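PDB 3KEZ: putative sugar binding protein from Bacteroides vulgatus ATCC 8482, which probably binds sugars at the outer membrane for nutrient uptake, as a calcium-binding member of the SusD family. Local coordinates for residues 157-165 and 449-457. Residues are numbered along the deposited sequence; the frame is centred on the assembly and turned at random.
Sequences IDSKPARNT and ANPNMKQNP
Arg163 and Asn456 meet where two loops of the SusD-type helical fold run side by side: 157-165, which leads into helix 166-183, and the segment 449-457, which runs on from the end of helix 444-449. The Arg163 guanidinium grips one oxygen end-on. NH1 and NH2 each donate to Asn456 OD1, NH2 at 2.9 Å, both from the same face of the amide. The two planes stand 75° apart. NH1 also gives a hydrogen to Lys454 O at 2.9 Å, within the guanidinium plane. The chain reaches there by a bend at chi3 (72°). Met453, a selenomethionine, crosses the arginine stem at about a right angle, with SE 3.5 Å from Arg163 CG. With an alanine here in place of Arg163, Asn456 OD1 and Lys454 O would probably lose these donors, and Met453 SE its contact with the arginine stem.

At the other end, two asparagines bind consecutive carbonyls. Asn452 ND2 donates to Lys160 O at 2.6 Å, near both the amide and the carbonyl plane. Asn450 ND2 donates to Pro161 O at 2.7 Å, somewhat tilted from both planes. Asn450 and Met453 bound a type I beta turn, and Asn450 OD1 accepts from Asn452 N in an Asx turn. With CG anti to the backbone N (chi1 -172°), Asn450 reaches Pro161 O with ND2 while OD1 stays within reach of Asn452 N, which lies above its carbonyl plane. Between the two ends a water bridges Arg163 N and Asn452 O.

Further out, Arg163 NE donates to Gly147 O, and Asn456 ND2 to Leu440 O and Phe134 O. These bonds probably fix how both groups are turned. Glu446 OE2 is a second acceptor for Asn450 ND2. At the outer margin, Lys160 NZ turns back to its own loop and donates to Ile157 O at 3.1 Å.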
loop_
_atom_site.group_PDB
_atom_site.type_symbol
_atom_site.label_atom_id
_atom_site.label_comp_id
_atom_site.label_asym_id
_atom_site.label_seq_id
_atom_site.Cartn_x
_atom_site.Cartn_y
_atom_site.Cartn_z
ATOM N N ILE A 157 1.472 -12.275 -28.394
ATOM C CA ILE A 157 2.195 -13.542 -28.168
ATOM C C ILE A 157 3.728 -13.463 -28.357
ATOM O O ILE A 157 4.463 -14.358 -27.893
ATOM C CB ILE A 157 1.616 -14.713 -29.010
ATOM C CG1 ILE A 157 1.902 -14.534 -30.512
ATOM C CG2 ILE A 157 0.139 -14.856 -28.738
ATOM C CD1 ILE A 157 1.531 -15.731 -31.358
ATOM N N ASP A 158 4.195 -12.415 -29.034
ATOM C CA ASP A 158 5.604 -12.219 -29.352
ATOM C C ASP A 158 6.352 -11.361 -28.305
ATOM O O ASP A 158 7.556 -11.148 -28.449
ATOM C CB ASP A 158 5.682 -11.507 -30.694
ATOM C CG ASP A 158 7.101 -11.444 -31.286
ATOM O OD1 ASP A 158 7.901 -12.389 -31.054
ATOM O OD2 ASP A 158 7.368 -10.435 -32.012
ATOM N N SER A 159 5.643 -10.833 -27.304
ATOM C CA SER A 159 6.238 -9.900 -26.338
ATOM C C SER A 159 7.114 -10.627 -25.334
ATOM O O SER A 159 6.600 -11.367 -24.508
ATOM C CB SER A 159 5.153 -9.159 -25.553
ATOM O OG SER A 159 4.403 -8.331 -26.415
ATOM N N LYS A 160 8.421 -10.377 -25.380
ATOM C CA LYS A 160 9.355 -11.065 -24.499
ATOM C C LYS A 160 10.371 -10.094 -23.884
ATOM O O LYS A 160 11.576 -10.211 -24.119
ATOM C CB LYS A 160 10.037 -12.194 -25.272
ATOM C CG LYS A 160 9.389 -13.540 -25.014
ATOM C CD LYS A 160 8.529 -14.017 -26.123
ATOM C CE LYS A 160 7.822 -15.304 -25.726
ATOM N NZ LYS A 160 7.004 -15.757 -26.852
ATOM N N PRO A 161 9.866 -9.126 -23.097
ATOM C CA PRO A 161 10.716 -8.071 -22.588
ATOM C C PRO A 161 11.640 -8.542 -21.461
ATOM O O PRO A 161 11.313 -9.470 -20.711
ATOM C CB PRO A 161 9.709 -7.020 -22.094
ATOM C CG PRO A 161 8.541 -7.791 -21.690
ATOM C CD PRO A 161 8.513 -9.052 -22.522
ATOM N N ALA A 162 12.795 -7.897 -21.390
ATOM C CA ALA A 162 13.742 -8.083 -20.303
ATOM C C ALA A 162 13.373 -7.076 -19.200
ATOM O O ALA A 162 12.631 -6.085 -19.424
ATOM C CB ALA A 162 15.159 -7.813 -20.787
ATOM N N ARG A 163 13.915 -7.322 -18.012
ATOM C CA ARG A 163 13.665 -6.481 -16.864
ATOM C C ARG A 163 14.411 -5.150 -17.052
ATOM O O ARG A 163 15.578 -5.136 -17.445
ATOM C CB ARG A 163 14.161 -7.195 -15.604
ATOM C CG ARG A 163 13.363 -8.424 -15.260
ATOM C CD ARG A 163 13.972 -9.188 -14.112
ATOM N NE ARG A 163 13.785 -8.497 -12.845
ATOM C CZ ARG A 163 14.213 -8.936 -11.672
ATOM N NH1 ARG A 163 14.856 -10.089 -11.582
ATOM N NH2 ARG A 163 13.994 -8.194 -10.576
ATOM N N ASN A 164 13.722 -4.035 -16.847
ATOM C CA ASN A 164 14.411 -2.740 -16.717
ATOM C C ASN A 164 15.029 -2.583 -15.318
ATOM O O ASN A 164 14.806 -3.415 -14.429
ATOM C CB ASN A 164 13.416 -1.630 -16.994
ATOM C CG ASN A 164 13.013 -1.607 -18.432
ATOM O OD1 ASN A 164 12.034 -2.255 -18.846
ATOM N ND2 ASN A 164 13.827 -0.954 -19.227
ATOM N N THR A 165 15.787 -1.520 -15.095
ATOM C CA THR A 165 16.372 -1.334 -13.790
ATOM C C THR A 165 15.341 -0.718 -12.856
ATOM O O THR A 165 14.313 -0.130 -13.304
ATOM C CB THR A 165 17.622 -0.447 -13.827
ATOM O OG1 THR A 165 17.246 0.838 -14.299
ATOM C CG2 THR A 165 18.735 -1.075 -14.707
ATOM N N ALA A 449 8.032 -18.884 -20.021
ATOM C CA ALA A 449 7.491 -18.273 -21.240
ATOM C C ALA A 449 8.370 -17.180 -21.864
ATOM O O ALA A 449 8.185 -16.841 -23.025
ATOM C CB ALA A 449 6.130 -17.711 -20.968
ATOM N N ASN A 450 9.302 -16.610 -21.100
ATOM C CA ASN A 450 10.094 -15.446 -21.528
ATOM C C ASN A 450 11.572 -15.744 -21.320
ATOM O O ASN A 450 12.045 -15.744 -20.193
ATOM C CB ASN A 450 9.690 -14.215 -20.699
ATOM C CG ASN A 450 10.317 -12.919 -21.195
ATOM O OD1 ASN A 450 11.216 -12.934 -22.002
ATOM N ND2 ASN A 450 9.828 -11.784 -20.692
ATOM N N PRO A 451 12.315 -16.019 -22.407
ATOM C CA PRO A 451 13.719 -16.306 -22.248
ATOM C C PRO A 451 14.549 -15.068 -22.013
ATOM O O PRO A 451 15.733 -15.197 -21.798
ATOM C CB PRO A 451 14.115 -16.949 -23.585
ATOM C CG PRO A 451 12.923 -16.865 -24.475
ATOM C CD PRO A 451 11.905 -16.030 -23.818
ATOM N N ASN A 452 13.963 -13.871 -22.077
ATOM C CA ASN A 452 14.702 -12.659 -21.764
ATOM C C ASN A 452 14.530 -12.234 -20.316
ATOM O O ASN A 452 15.020 -11.179 -19.916
ATOM C CB ASN A 452 14.295 -11.540 -22.704
ATOM C CG ASN A 452 14.534 -11.907 -24.162
ATOM O OD1 ASN A 452 15.636 -12.333 -24.543
ATOM N ND2 ASN A 452 13.516 -11.729 -24.984
HETATM N N MSE A 453 13.876 -13.090 -19.523
HETATM C CA MSE A 453 13.570 -12.812 -18.126
HETATM C C MSE A 453 14.649 -13.379 -17.206
HETATM O O MSE A 453 14.924 -14.562 -17.232
HETATM C CB MSE A 453 12.226 -13.459 -17.772
HETATM C CG MSE A 453 11.794 -13.211 -16.332
HETATM SE SE MSE A 453 11.585 -11.331 -15.899
HETATM C CE MSE A 453 10.664 -10.712 -17.424
ATOM N N LYS A 454 15.210 -12.542 -16.353
ATOM C CA LYS A 454 16.262 -12.967 -15.433
ATOM C C LYS A 454 15.706 -13.117 -14.014
ATOM O O LYS A 454 14.997 -12.236 -13.494
ATOM C CB LYS A 454 17.431 -11.992 -15.475
ATOM C CG LYS A 454 18.593 -12.399 -14.530
ATOM C CD LYS A 454 19.901 -11.655 -14.827
ATOM C CE LYS A 454 21.023 -12.176 -13.918
ATOM N NZ LYS A 454 21.286 -13.630 -14.206
ATOM N N GLN A 455 16.010 -14.252 -13.404
ATOM C CA GLN A 455 15.560 -14.542 -12.048
ATOM C C GLN A 455 16.252 -13.667 -11.043
ATOM O O GLN A 455 17.408 -13.256 -11.249
ATOM C CB GLN A 455 15.862 -16.012 -11.728
ATOM C CG GLN A 455 15.357 -16.515 -10.390
ATOM C CD GLN A 455 13.881 -16.312 -10.164
ATOM O OE1 GLN A 455 13.457 -15.276 -9.640
ATOM N NE2 GLN A 455 13.077 -17.271 -10.610
ATOM N N ASN A 456 15.581 -13.415 -9.921
ATOM C CA ASN A 456 16.220 -12.731 -8.821
ATOM C C ASN A 456 17.352 -13.571 -8.221
ATOM O O ASN A 456 17.305 -14.808 -8.239
ATOM C CB ASN A 456 15.194 -12.301 -7.753
ATOM C CG ASN A 456 14.444 -11.002 -8.155
ATOM O OD1 ASN A 456 15.043 -10.091 -8.724
ATOM N ND2 ASN A 456 13.135 -10.927 -7.864
ATOM N N PRO A 457 18.371 -12.895 -7.670
ATOM C CA PRO A 457 19.558 -13.561 -7.113
ATOM C C PRO A 457 19.233 -14.414 -5.935
ATOM O O PRO A 457 18.311 -14.100 -5.186
ATOM C CB PRO A 457 20.420 -12.385 -6.649
ATOM C CG PRO A 457 19.484 -11.316 -6.355
ATOM C CD PRO A 457 18.439 -11.443 -7.457
HETATM O O HOH W 1 15.516 -9.747 -17.622
#